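Local coordinates for protein MOR (Lactococcus phage TP901-1, PDB 6TRI) that probably acts as a modulator of repression in the phage, a small helix-turn-helix protein captured here bound to a second, different protein, at residues Y22-A25 with I26-L30; E32-V35 with S36-N40; V43-K46 with D47-L51; I50-A53 with V54-E58; I64-Y67 with F68-K72. All coordinates share one frame; numbering follows the deposited sequence.

Contact 1: Y22-A25 with I26-L30; sequences YNFA and IAMGL
The Tyr22 ring carries Ile26 CG1 over one face, a CH-pi contact 4.1 Å from the ring centroid, and Ile26 CD1 follows at the outer end of the ring, 3.8 Å from Tyr22 CZ. Two residues on, one face of the Phe24 ring is covered by Met28 CG, 3.7 Å from the centroid and displaced toward the rim beside CZ and CE1. Met28 SD stands obliquely to the same ring, 4.4 Å from the Phe24 centroid, a Met-aromatic contact. Both pairs are i to i+4 neighbours on helix 21-28, which, with the turn after it and helix 32-39, has the order of a helix-turn-helix unit, consistent with the family. Each aromatic side chain leaves the backbone with CG anti to N (chi1 180° for Phe24), a setting that lays the ring forward along the helix toward the residue four places on. In Met28 the bend at chi2 (-77°) brings SD back beside Phe24. Phe24 and Ala25 pack against Val35 of helix 32-39, while Phe24 also reaches Leu57 and Met28 reaches Ala53 of helix 47-57, so this buried side faces two helices at once. Tyr22 and Ile26 lie on the more exposed side. The helix stops in a Schellman motif: Gly29, with phi 77°, is the C-prime residue, its N weakly bonded to Ile26 O at 3.2 Å, and Leu30 N donates to Ala25 O at 2.9 Å.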
# COMPACT_ATOMS: atom_id res chain seq x y z
N TYR B 22 3.67 -16.02 -14.73
CA TYR B 22 5.06 -15.93 -15.15
C TYR B 22 5.29 -14.68 -16.00
O TYR B 22 6.24 -13.94 -15.77
CB TYR B 22 5.47 -17.18 -15.92
CG TYR B 22 6.86 -17.11 -16.51
CD1 TYR B 22 7.98 -17.29 -15.71
CD2 TYR B 22 7.05 -16.85 -17.86
CE1 TYR B 22 9.26 -17.22 -16.25
CE2 TYR B 22 8.32 -16.78 -18.40
CZ TYR B 22 9.42 -16.97 -17.59
OH TYR B 22 10.69 -16.90 -18.12
N ASN B 23 4.42 -14.47 -16.99
CA ASN B 23 4.49 -13.28 -17.83
C ASN B 23 4.41 -12.01 -16.99
O ASN B 23 5.14 -11.05 -17.24
CB ASN B 23 3.36 -13.28 -18.86
CG ASN B 23 3.59 -14.27 -19.98
OD1 ASN B 23 4.73 -14.63 -20.28
ND2 ASN B 23 2.51 -14.71 -20.61
N PHE B 24 3.53 -12.02 -16.00
CA PHE B 24 3.38 -10.89 -15.10
C PHE B 24 4.67 -10.66 -14.31
O PHE B 24 5.10 -9.52 -14.13
CB PHE B 24 2.20 -11.12 -14.15
CG PHE B 24 1.99 -10.00 -13.18
CD1 PHE B 24 1.77 -8.71 -13.63
CD2 PHE B 24 2.00 -10.23 -11.82
CE1 PHE B 24 1.57 -7.67 -12.74
CE2 PHE B 24 1.80 -9.20 -10.92
CZ PHE B 24 1.58 -7.92 -11.38
N ALA B 25 5.27 -11.75 -13.84
CA ALA B 25 6.52 -11.69 -13.09
C ALA B 25 7.61 -10.99 -13.89
O ALA B 25 8.27 -10.07 -13.39
CB ALA B 25 6.97 -13.09 -12.71
N ILE B 26 7.81 -11.43 -15.13
CA ILE B 26 8.78 -10.83 -16.03
C ILE B 26 8.51 -9.34 -16.24
O ILE B 26 9.44 -8.53 -16.25
CB ILE B 26 8.79 -11.54 -17.40
CG1 ILE B 26 9.02 -13.04 -17.22
CG2 ILE B 26 9.85 -10.93 -18.32
CD1 ILE B 26 10.31 -13.39 -16.51
N ALA B 27 7.24 -8.99 -16.39
CA ALA B 27 6.84 -7.60 -16.60
C ALA B 27 7.11 -6.75 -15.35
O ALA B 27 7.36 -5.55 -15.45
CB ALA B 27 5.37 -7.52 -16.99
N MET B 28 7.06 -7.38 -14.19
CA MET B 28 7.29 -6.70 -12.92
C MET B 28 8.77 -6.64 -12.57
O MET B 28 9.18 -5.89 -11.68
CB MET B 28 6.52 -7.40 -11.80
CG MET B 28 5.02 -7.26 -11.91
SD MET B 28 4.48 -5.63 -11.37
CE MET B 28 5.08 -5.66 -9.68
N GLY B 29 9.58 -7.45 -13.26
CA GLY B 29 10.99 -7.54 -12.97
C GLY B 29 11.27 -8.39 -11.73
O GLY B 29 12.29 -8.22 -11.06
N LEU B 30 10.34 -9.30 -11.44
CA LEU B 30 10.43 -10.16 -10.26
C LEU B 30 10.51 -11.63 -10.67
O LEU B 30 10.18 -11.99 -11.80
CB LEU B 30 9.22 -9.94 -9.35
CG LEU B 30 9.22 -8.82 -8.31
CD1 LEU B 30 9.55 -7.46 -8.91
CD2 LEU B 30 7.87 -8.76 -7.60

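Contact 2: E32-V35 with S36-N40; sequences ERTV and SLKLN
Val35 and Leu39 run side by side and point the same way, with Val35 CG1 3.7 Å from Leu39 CD1. One position back, Thr34 CG2 lies against the aliphatic end of Lys38, 3.5 Å from its CE. That contact depends on the Thr34 methyl standing anti to the backbone N, which brings it beside the carbonyl and alongside the lysine chain. Lys38 is extended through CD and bends at its last torsion (chi4 -64°). Beneath these side chains the backbone is regular helix: Ser36 N bonds Glu32 O at 2.7 Å and Leu37 N bonds Arg33 O at 3.0 Å. Leu39 N donates to Val35 O at 2.9 Å. Helix 32-39 stands second in the helix-turn-helix order, the place of the recognition helix in DNA-binding relatives. A sulfate, probably from the crystallisation liquor, lies about 4 Å from the side chain of Arg33. In the next shell, Thr34 OG1 is hydrogen-bonded to Ser31 OG just before the helix, and the ammonium group of Lys38 is held by Thr44 O and by a salt bridge to Glu49. Leu39 inserts among Leu10, Leu11 and Ile14 of helix 8-17 and meets Trp45.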
# COMPACT_ATOMS: atom_id res chain seq x y z
N GLU B 32 9.10 -15.50 -10.40
CA GLU B 32 7.73 -15.98 -10.33
C GLU B 32 7.39 -16.46 -8.92
O GLU B 32 6.26 -16.29 -8.46
CB GLU B 32 7.49 -17.10 -11.34
CG GLU B 32 6.02 -17.48 -11.46
CD GLU B 32 5.79 -18.62 -12.42
OE1 GLU B 32 4.61 -18.99 -12.63
OE2 GLU B 32 6.78 -19.14 -12.98
N ARG B 33 8.37 -17.05 -8.25
CA ARG B 33 8.18 -17.50 -6.87
C ARG B 33 7.87 -16.31 -5.96
O ARG B 33 7.08 -16.41 -5.03
CB ARG B 33 9.41 -18.24 -6.36
CG ARG B 33 9.27 -18.71 -4.92
CD ARG B 33 10.61 -19.09 -4.33
NE ARG B 33 11.22 -20.22 -5.01
CZ ARG B 33 12.51 -20.52 -4.95
NH1 ARG B 33 13.33 -19.76 -4.24
NH2 ARG B 33 12.99 -21.57 -5.60
N THR B 34 8.52 -15.18 -6.24
CA THR B 34 8.26 -13.96 -5.50
C THR B 34 6.82 -13.50 -5.73
O THR B 34 6.11 -13.15 -4.79
CB THR B 34 9.24 -12.84 -5.92
OG1 THR B 34 10.58 -13.24 -5.61
CG2 THR B 34 8.92 -11.56 -5.19
N VAL B 35 6.40 -13.53 -6.99
CA VAL B 35 5.05 -13.13 -7.36
C VAL B 35 4.02 -14.09 -6.78
O VAL B 35 2.98 -13.67 -6.28
CB VAL B 35 4.89 -13.06 -8.89
CG1 VAL B 35 3.46 -12.71 -9.27
CG2 VAL B 35 5.85 -12.04 -9.47
N SER B 36 4.33 -15.38 -6.83
CA SER B 36 3.45 -16.40 -6.28
C SER B 36 3.19 -16.21 -4.79
O SER B 36 2.05 -16.30 -4.33
CB SER B 36 4.04 -17.79 -6.52
OG SER B 36 3.29 -18.76 -5.81
N LEU B 37 4.25 -15.94 -4.03
CA LEU B 37 4.14 -15.75 -2.59
C LEU B 37 3.34 -14.50 -2.23
O LEU B 37 2.72 -14.42 -1.17
CB LEU B 37 5.53 -15.68 -1.95
CG LEU B 37 6.40 -16.94 -1.97
CD1 LEU B 37 7.78 -16.62 -1.43
CD2 LEU B 37 5.75 -18.05 -1.17
N LYS B 38 3.35 -13.51 -3.13
CA LYS B 38 2.62 -12.28 -2.88
C LYS B 38 1.15 -12.41 -3.26
O LYS B 38 0.27 -11.93 -2.55
CB LYS B 38 3.27 -11.12 -3.63
CG LYS B 38 4.62 -10.72 -3.06
CD LYS B 38 5.35 -9.74 -3.94
CE LYS B 38 6.73 -9.45 -3.39
NZ LYS B 38 6.68 -8.78 -2.06
N LEU B 39 0.88 -13.08 -4.38
CA LEU B 39 -0.49 -13.30 -4.82
C LEU B 39 -1.20 -14.29 -3.91
O LEU B 39 -2.43 -14.37 -3.90
CB LEU B 39 -0.53 -13.79 -6.26
CG LEU B 39 -0.03 -12.79 -7.31
CD1 LEU B 39 -0.10 -13.40 -8.71
CD2 LEU B 39 -0.85 -11.52 -7.25
N ASN B 40 -0.42 -15.06 -3.16
CA ASN B 40 -0.99 -16.04 -2.23
C ASN B 40 -0.86 -15.57 -0.79
O ASN B 40 -0.94 -16.36 0.14
CB ASN B 40 -0.31 -17.39 -2.43
CG ASN B 40 -0.66 -18.03 -3.76
OD1 ASN B 40 -1.65 -18.76 -3.87
ND2 ASN B 40 0.13 -17.74 -4.78

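Contact 3: V43-K46 with D47-L51; sequences VTWK and DDEIL
Glu49 OE1 has two partners. Lys46 N donates to it at 2.8 Å in a nearly straight bond (167°), coming from above the carboxylate plane, 48° out of it, and Lys38 NZ of helix 32-39 forms a salt bridge to the same oxygen. This double hold fixes the carboxylate of a buried glutamate and would probably stabilise its charged form. The side chain of Glu49 reaches back to Lys46 by running extended beyond CG. The aliphatic part of Lys46 crosses the carboxylate, its CD 3.4 Å from Glu49 OE2, before bending at chi3 (64°) and carrying NZ toward Asp48, where a long salt bridge of 3.9 Å to OD1 is made. Lys46 is the N-cap of helix 47-57, so the N3 side chain accepts from the N-cap N-H; lysine offers no side-chain acceptor in return, and the pair is not a capping box. Lys46 O accepts weak bonds from Ile50 N and Glu49 N, each at 3.3 Å. Trp45, just ahead of the cap, brings the edge of its indole to Glu49, CE3 lying 3.8 Å from CB, with ring and carboxylate planes perpendicular. Its CB packs 3.8 Å from Ile50 CG1. The indole extends into the core, edge-to-face with Phe68 and also against the ring of Tyr7. The loop is part of the interface with the other protein: Trp45 N is hydrogen-bonded to a polar side chain of that chain, and Ile50 packs on an apolar one.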
# COMPACT_ATOMS: atom_id res chain seq x y z
N VAL B 43 3.65 -13.23 1.43
CA VAL B 43 4.57 -12.11 1.54
C VAL B 43 3.88 -10.81 1.14
O VAL B 43 3.24 -10.74 0.09
CB VAL B 43 5.82 -12.31 0.67
CG1 VAL B 43 6.75 -11.11 0.77
CG2 VAL B 43 6.55 -13.58 1.07
N THR B 44 4.00 -9.80 1.99
CA THR B 44 3.37 -8.51 1.74
C THR B 44 3.96 -7.83 0.50
O THR B 44 5.11 -8.07 0.13
CB THR B 44 3.52 -7.58 2.96
OG1 THR B 44 2.86 -6.33 2.70
CG2 THR B 44 4.99 -7.32 3.27
N TRP B 45 3.15 -6.98 -0.14
CA TRP B 45 3.60 -6.23 -1.31
C TRP B 45 4.45 -5.03 -0.91
O TRP B 45 4.11 -4.29 0.01
CB TRP B 45 2.40 -5.75 -2.13
CG TRP B 45 1.72 -6.82 -2.92
CD1 TRP B 45 0.84 -7.76 -2.45
CD2 TRP B 45 1.85 -7.07 -4.33
NE1 TRP B 45 0.42 -8.57 -3.48
CE2 TRP B 45 1.03 -8.17 -4.64
CE3 TRP B 45 2.58 -6.46 -5.35
CZ2 TRP B 45 0.92 -8.68 -5.93
CZ3 TRP B 45 2.48 -6.97 -6.63
CH2 TRP B 45 1.65 -8.07 -6.91
N LYS B 46 5.56 -4.83 -1.62
CA LYS B 46 6.39 -3.65 -1.40
C LYS B 46 5.73 -2.43 -2.03
O LYS B 46 4.85 -2.55 -2.88
CB LYS B 46 7.79 -3.86 -1.98
CG LYS B 46 8.57 -4.99 -1.34
CD LYS B 46 9.95 -5.14 -1.96
CE LYS B 46 10.81 -3.92 -1.72
NZ LYS B 46 12.17 -4.09 -2.31
N ASP B 47 6.16 -1.25 -1.59
CA ASP B 47 5.65 0.01 -2.09
C ASP B 47 5.83 0.12 -3.60
O ASP B 47 4.88 0.41 -4.34
CB ASP B 47 6.34 1.18 -1.38
CG ASP B 47 5.83 2.54 -1.84
OD1 ASP B 47 4.80 3.00 -1.32
OD2 ASP B 47 6.47 3.14 -2.73
N ASP B 48 7.05 -0.12 -4.06
CA ASP B 48 7.40 0.02 -5.47
C ASP B 48 6.73 -1.03 -6.36
O ASP B 48 6.47 -0.79 -7.54
CB ASP B 48 8.92 -0.05 -5.65
CG ASP B 48 9.51 -1.35 -5.13
OD1 ASP B 48 9.97 -1.37 -3.97
OD2 ASP B 48 9.50 -2.35 -5.88
N GLU B 49 6.45 -2.20 -5.80
CA GLU B 49 5.83 -3.28 -6.56
C GLU B 49 4.39 -2.95 -6.93
O GLU B 49 3.94 -3.24 -8.04
CB GLU B 49 5.89 -4.60 -5.78
CG GLU B 49 7.30 -5.14 -5.60
CD GLU B 49 7.37 -6.22 -4.53
OE1 GLU B 49 6.39 -6.37 -3.77
OE2 GLU B 49 8.41 -6.91 -4.46
N ILE B 50 3.67 -2.33 -6.00
CA ILE B 50 2.29 -1.94 -6.25
C ILE B 50 2.23 -0.88 -7.34
O ILE B 50 1.41 -0.95 -8.25
CB ILE B 50 1.60 -1.43 -4.98
CG1 ILE B 50 1.52 -2.55 -3.93
CG2 ILE B 50 0.21 -0.89 -5.29
CD1 ILE B 50 0.77 -2.16 -2.67
N LEU B 51 3.12 0.11 -7.26
CA LEU B 51 3.18 1.17 -8.25
C LEU B 51 3.50 0.62 -9.64
O LEU B 51 2.97 1.09 -10.64
CB LEU B 51 4.21 2.23 -7.86
CG LEU B 51 3.71 3.40 -7.01
CD1 LEU B 51 3.20 2.94 -5.66
CD2 LEU B 51 4.81 4.44 -6.85

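Contact 4: I50-A53 with V54-E58; sequences ILKA and VHVLE
Val56 CG2 settles 3.2 Å from Lys52 O, and Val54 CG2 stands equally close, 3.2 Å, to Ile50 O. Both valines have CG1 anti to the backbone N (chi1 170° for Val56), which sets CG2 beside N, over the carbonyl one turn earlier. In Leu57 it is CG, anti to the carbonyl carbon, that takes this place, 3.4 Å from Ala53 O. Lys52 has a different shape: its CG is anti to N, somewhat turned from the ideal (chi1 -155°), the chain runs straight to CE, and a bend at the last torsion brings NZ to 4.0 Å from Val56 CG2. That ammonium is held by Ala27 O, a polar tie between helix 21-28 and this one. The segments take in all but the first turn of helix 47-57, the central helix of the small all-helical bundle, with Val56 N bonded to Lys52 O at 2.8 Å and Leu57 N to Ala53 O at 2.8 Å. Ala53 lies between Met28 and Phe68, Leu57 fits against Leu10 and Ile14 of helix 8-17, and Val54 meets Ile64 as well as an aromatic side chain of the other protein.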
# COMPACT_ATOMS: atom_id res chain seq x y z
N ILE B 50 3.67 -2.33 -6.00
CA ILE B 50 2.29 -1.94 -6.25
C ILE B 50 2.23 -0.88 -7.34
O ILE B 50 1.41 -0.95 -8.25
CB ILE B 50 1.60 -1.43 -4.98
CG1 ILE B 50 1.52 -2.55 -3.93
CG2 ILE B 50 0.21 -0.89 -5.29
CD1 ILE B 50 0.77 -2.16 -2.67
N LEU B 51 3.12 0.11 -7.26
CA LEU B 51 3.18 1.17 -8.25
C LEU B 51 3.50 0.62 -9.64
O LEU B 51 2.97 1.09 -10.64
CB LEU B 51 4.21 2.23 -7.86
CG LEU B 51 3.71 3.40 -7.01
CD1 LEU B 51 3.20 2.94 -5.66
CD2 LEU B 51 4.81 4.44 -6.85
N LYS B 52 4.38 -0.38 -9.69
CA LYS B 52 4.76 -0.97 -10.97
C LYS B 52 3.62 -1.81 -11.53
O LYS B 52 3.38 -1.82 -12.74
CB LYS B 52 6.03 -1.82 -10.83
CG LYS B 52 6.81 -1.96 -12.12
CD LYS B 52 8.14 -2.68 -11.90
CE LYS B 52 8.95 -2.76 -13.19
NZ LYS B 52 8.09 -2.93 -14.40
N ALA B 53 2.91 -2.49 -10.64
CA ALA B 53 1.74 -3.27 -11.03
C ALA B 53 0.67 -2.37 -11.67
O ALA B 53 0.00 -2.77 -12.62
CB ALA B 53 1.17 -4.00 -9.83
N VAL B 54 0.53 -1.16 -11.14
CA VAL B 54 -0.40 -0.18 -11.67
C VAL B 54 0.00 0.23 -13.08
O VAL B 54 -0.84 0.37 -13.97
CB VAL B 54 -0.49 1.07 -10.77
CG1 VAL B 54 -1.35 2.15 -11.43
CG2 VAL B 54 -1.05 0.70 -9.41
N HIS B 55 1.30 0.42 -13.28
CA HIS B 55 1.85 0.75 -14.59
C HIS B 55 1.68 -0.39 -15.58
O HIS B 55 1.24 -0.19 -16.71
CB HIS B 55 3.33 1.12 -14.46
CG HIS B 55 4.01 1.35 -15.78
ND1 HIS B 55 3.62 2.33 -16.66
CD2 HIS B 55 5.06 0.72 -16.35
CE1 HIS B 55 4.40 2.29 -17.73
NE2 HIS B 55 5.28 1.32 -17.56
N VAL B 56 2.04 -1.60 -15.14
CA VAL B 56 2.02 -2.78 -16.00
C VAL B 56 0.60 -3.20 -16.39
O VAL B 56 0.33 -3.49 -17.55
CB VAL B 56 2.72 -3.97 -15.31
CG1 VAL B 56 2.48 -5.26 -16.07
CG2 VAL B 56 4.21 -3.69 -15.17
N LEU B 57 -0.30 -3.21 -15.41
CA LEU B 57 -1.67 -3.65 -15.66
C LEU B 57 -2.58 -2.51 -16.10
O LEU B 57 -3.75 -2.72 -16.42
CB LEU B 57 -2.24 -4.32 -14.40
CG LEU B 57 -1.47 -5.57 -13.97
CD1 LEU B 57 -1.93 -6.03 -12.60
CD2 LEU B 57 -1.63 -6.67 -15.01
N GLU B 58 -2.02 -1.30 -16.12
CA GLU B 58 -2.75 -0.09 -16.52
C GLU B 58 -4.02 0.07 -15.69
O GLU B 58 -5.09 0.36 -16.22
CB GLU B 58 -3.09 -0.13 -18.01
CG GLU B 58 -1.87 0.00 -18.92
CD GLU B 58 -2.22 -0.09 -20.39
OE1 GLU B 58 -2.84 -1.10 -20.79
OE2 GLU B 58 -1.87 0.84 -21.15

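Contact 5: I64-Y67 with F68-K72; sequences IPKY and FFNAK
Ile64 and two phenylalanines form a compact apolar cluster on the short C-terminal helix 64-68, a weakly bonded helix, the last of the all-helical fold. The CG2 methyl of Ile64 is the bump, set between the rings of Phe68 and Phe69. It meets Phe69 at the edge, in the plane of the ring, 3.6 Å from CE2, and lies 4.0 Å from Phe68 CD2. The methyl points that way because it is anti to the backbone N of Ile64, with CG1 on the other branch (chi1 -72°). Phe69 lies alongside Ile64 and also fits its edge to the backbone, CD2 3.6 Å from Ile64 O, with Pro65 CA near the ring plane as well. Tyr67 CB comes obliquely to the same corner of the Phe68 ring that the methyl meets, 3.5 Å from Phe68 CD2. The ring of Tyr67 turns off toward Ser9, Leu10 and Lys13 of helix 8-17, while Phe68 goes into the core against Ala53 and Ile50 and edge-to-face with Trp45. Ile64, Pro65 and Phe69 also pack on side chains of the other protein, and Phe68 O accepts a hydrogen bond from a polar side chain of that chain. Beyond the aromatic pair, the Asn70 side chain crosses that of Lys66, its OD1 3.5 Å from Lys66 NZ, and a water joins Lys66 O to Asn70 ND2 only weakly. The turn itself is held at Ile64 O, which accepts from both Phe68 N at 3.0 Å and Tyr67 N at 3.1 Å.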
# COMPACT_ATOMS: atom_id res chain seq x y z
N ILE B 64 -7.14 1.11 -6.74
CA ILE B 64 -6.08 0.44 -5.99
C ILE B 64 -6.54 -0.15 -4.64
O ILE B 64 -6.13 -1.26 -4.30
CB ILE B 64 -4.89 1.40 -5.75
CG1 ILE B 64 -4.14 1.62 -7.06
CG2 ILE B 64 -3.93 0.84 -4.71
CD1 ILE B 64 -2.95 2.52 -6.93
N PRO B 65 -7.39 0.57 -3.87
CA PRO B 65 -7.88 -0.07 -2.64
C PRO B 65 -8.63 -1.38 -2.88
O PRO B 65 -8.65 -2.25 -2.00
CB PRO B 65 -8.81 0.99 -2.05
CG PRO B 65 -8.27 2.27 -2.54
CD PRO B 65 -7.79 1.99 -3.93
N LYS B 66 -9.24 -1.53 -4.05
CA LYS B 66 -10.01 -2.73 -4.35
C LYS B 66 -9.14 -3.85 -4.89
O LYS B 66 -9.53 -5.02 -4.89
CB LYS B 66 -11.13 -2.40 -5.35
CG LYS B 66 -12.46 -3.02 -4.99
CD LYS B 66 -12.91 -2.58 -3.60
CE LYS B 66 -13.90 -3.56 -2.99
NZ LYS B 66 -13.85 -3.55 -1.50
N TYR B 67 -7.94 -3.50 -5.35
CA TYR B 67 -7.04 -4.48 -5.94
C TYR B 67 -6.03 -5.04 -4.94
O TYR B 67 -5.70 -6.22 -4.98
CB TYR B 67 -6.30 -3.87 -7.13
CG TYR B 67 -7.09 -3.86 -8.41
CD1 TYR B 67 -7.36 -5.05 -9.08
CD2 TYR B 67 -7.56 -2.68 -8.96
CE1 TYR B 67 -8.09 -5.05 -10.26
CE2 TYR B 67 -8.29 -2.67 -10.14
CZ TYR B 67 -8.55 -3.87 -10.78
OH TYR B 67 -9.27 -3.88 -11.96
N PHE B 68 -5.53 -4.19 -4.04
CA PHE B 68 -4.45 -4.59 -3.15
C PHE B 68 -4.81 -4.50 -1.67
O PHE B 68 -4.08 -5.01 -0.82
CB PHE B 68 -3.21 -3.73 -3.42
CG PHE B 68 -2.70 -3.82 -4.83
CD1 PHE B 68 -1.77 -4.77 -5.18
CD2 PHE B 68 -3.15 -2.94 -5.80
CE1 PHE B 68 -1.30 -4.86 -6.48
CE2 PHE B 68 -2.69 -3.02 -7.10
CZ PHE B 68 -1.76 -3.98 -7.44
N PHE B 69 -5.92 -3.85 -1.35
CA PHE B 69 -6.26 -3.60 0.05
C PHE B 69 -7.67 -4.06 0.41
O PHE B 69 -8.33 -3.46 1.25
CB PHE B 69 -6.08 -2.12 0.37
CG PHE B 69 -4.70 -1.61 0.07
CD1 PHE B 69 -3.69 -1.71 1.01
CD2 PHE B 69 -4.41 -1.04 -1.16
CE1 PHE B 69 -2.42 -1.24 0.74
CE2 PHE B 69 -3.14 -0.57 -1.44
CZ PHE B 69 -2.14 -0.68 -0.49
N ASN B 70 -8.11 -5.14 -0.23
CA ASN B 70 -9.42 -5.71 0.06
C ASN B 70 -9.29 -6.88 1.03
O ASN B 70 -8.90 -7.98 0.65
CB ASN B 70 -10.09 -6.16 -1.24
CG ASN B 70 -11.51 -6.66 -1.02
OD1 ASN B 70 -12.16 -6.30 -0.04
ND2 ASN B 70 -12.00 -7.48 -1.94
N ALA B 71 -9.62 -6.62 2.30
CA ALA B 71 -9.54 -7.65 3.33
C ALA B 71 -10.57 -8.75 3.11
O ALA B 71 -11.69 -8.49 2.68
CB ALA B 71 -9.72 -7.02 4.71
N LYS B 72 -10.17 -9.99 3.39
CA LYS B 72 -11.06 -11.13 3.23
C LYS B 72 -11.75 -11.49 4.55
O LYS B 72 -12.97 -11.63 4.60
CB LYS B 72 -10.29 -12.34 2.70
CG LYS B 72 -11.14 -13.59 2.52
CD LYS B 72 -12.33 -13.32 1.61
CE LYS B 72 -13.22 -14.55 1.48
NZ LYS B 72 -14.43 -14.27 0.66
O HOH W 1 -10.68 -8.18 -5.00

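How the contacts relate
From the N terminus onward the five contacts, each local to a helix or its end, come in series, except that contacts 3 and 4 overlap at Ile50 and Leu51 on helix 47-57; none encloses another. Contact 1 ends helix 21-28 and leads through a tight turn to contact 2 on helix 32-39, the two touching through Ala25 and Val35. A probable hydrogen bond between Leu37 O and Val43 N closes the loop between contacts 2 and 3. Helix 47-57 then joins the parts: its contacts 3 and 4 touch contact 1 on one side and contact 5 on another, whereas contacts 1 and 5, centres about 21 Å apart, never meet.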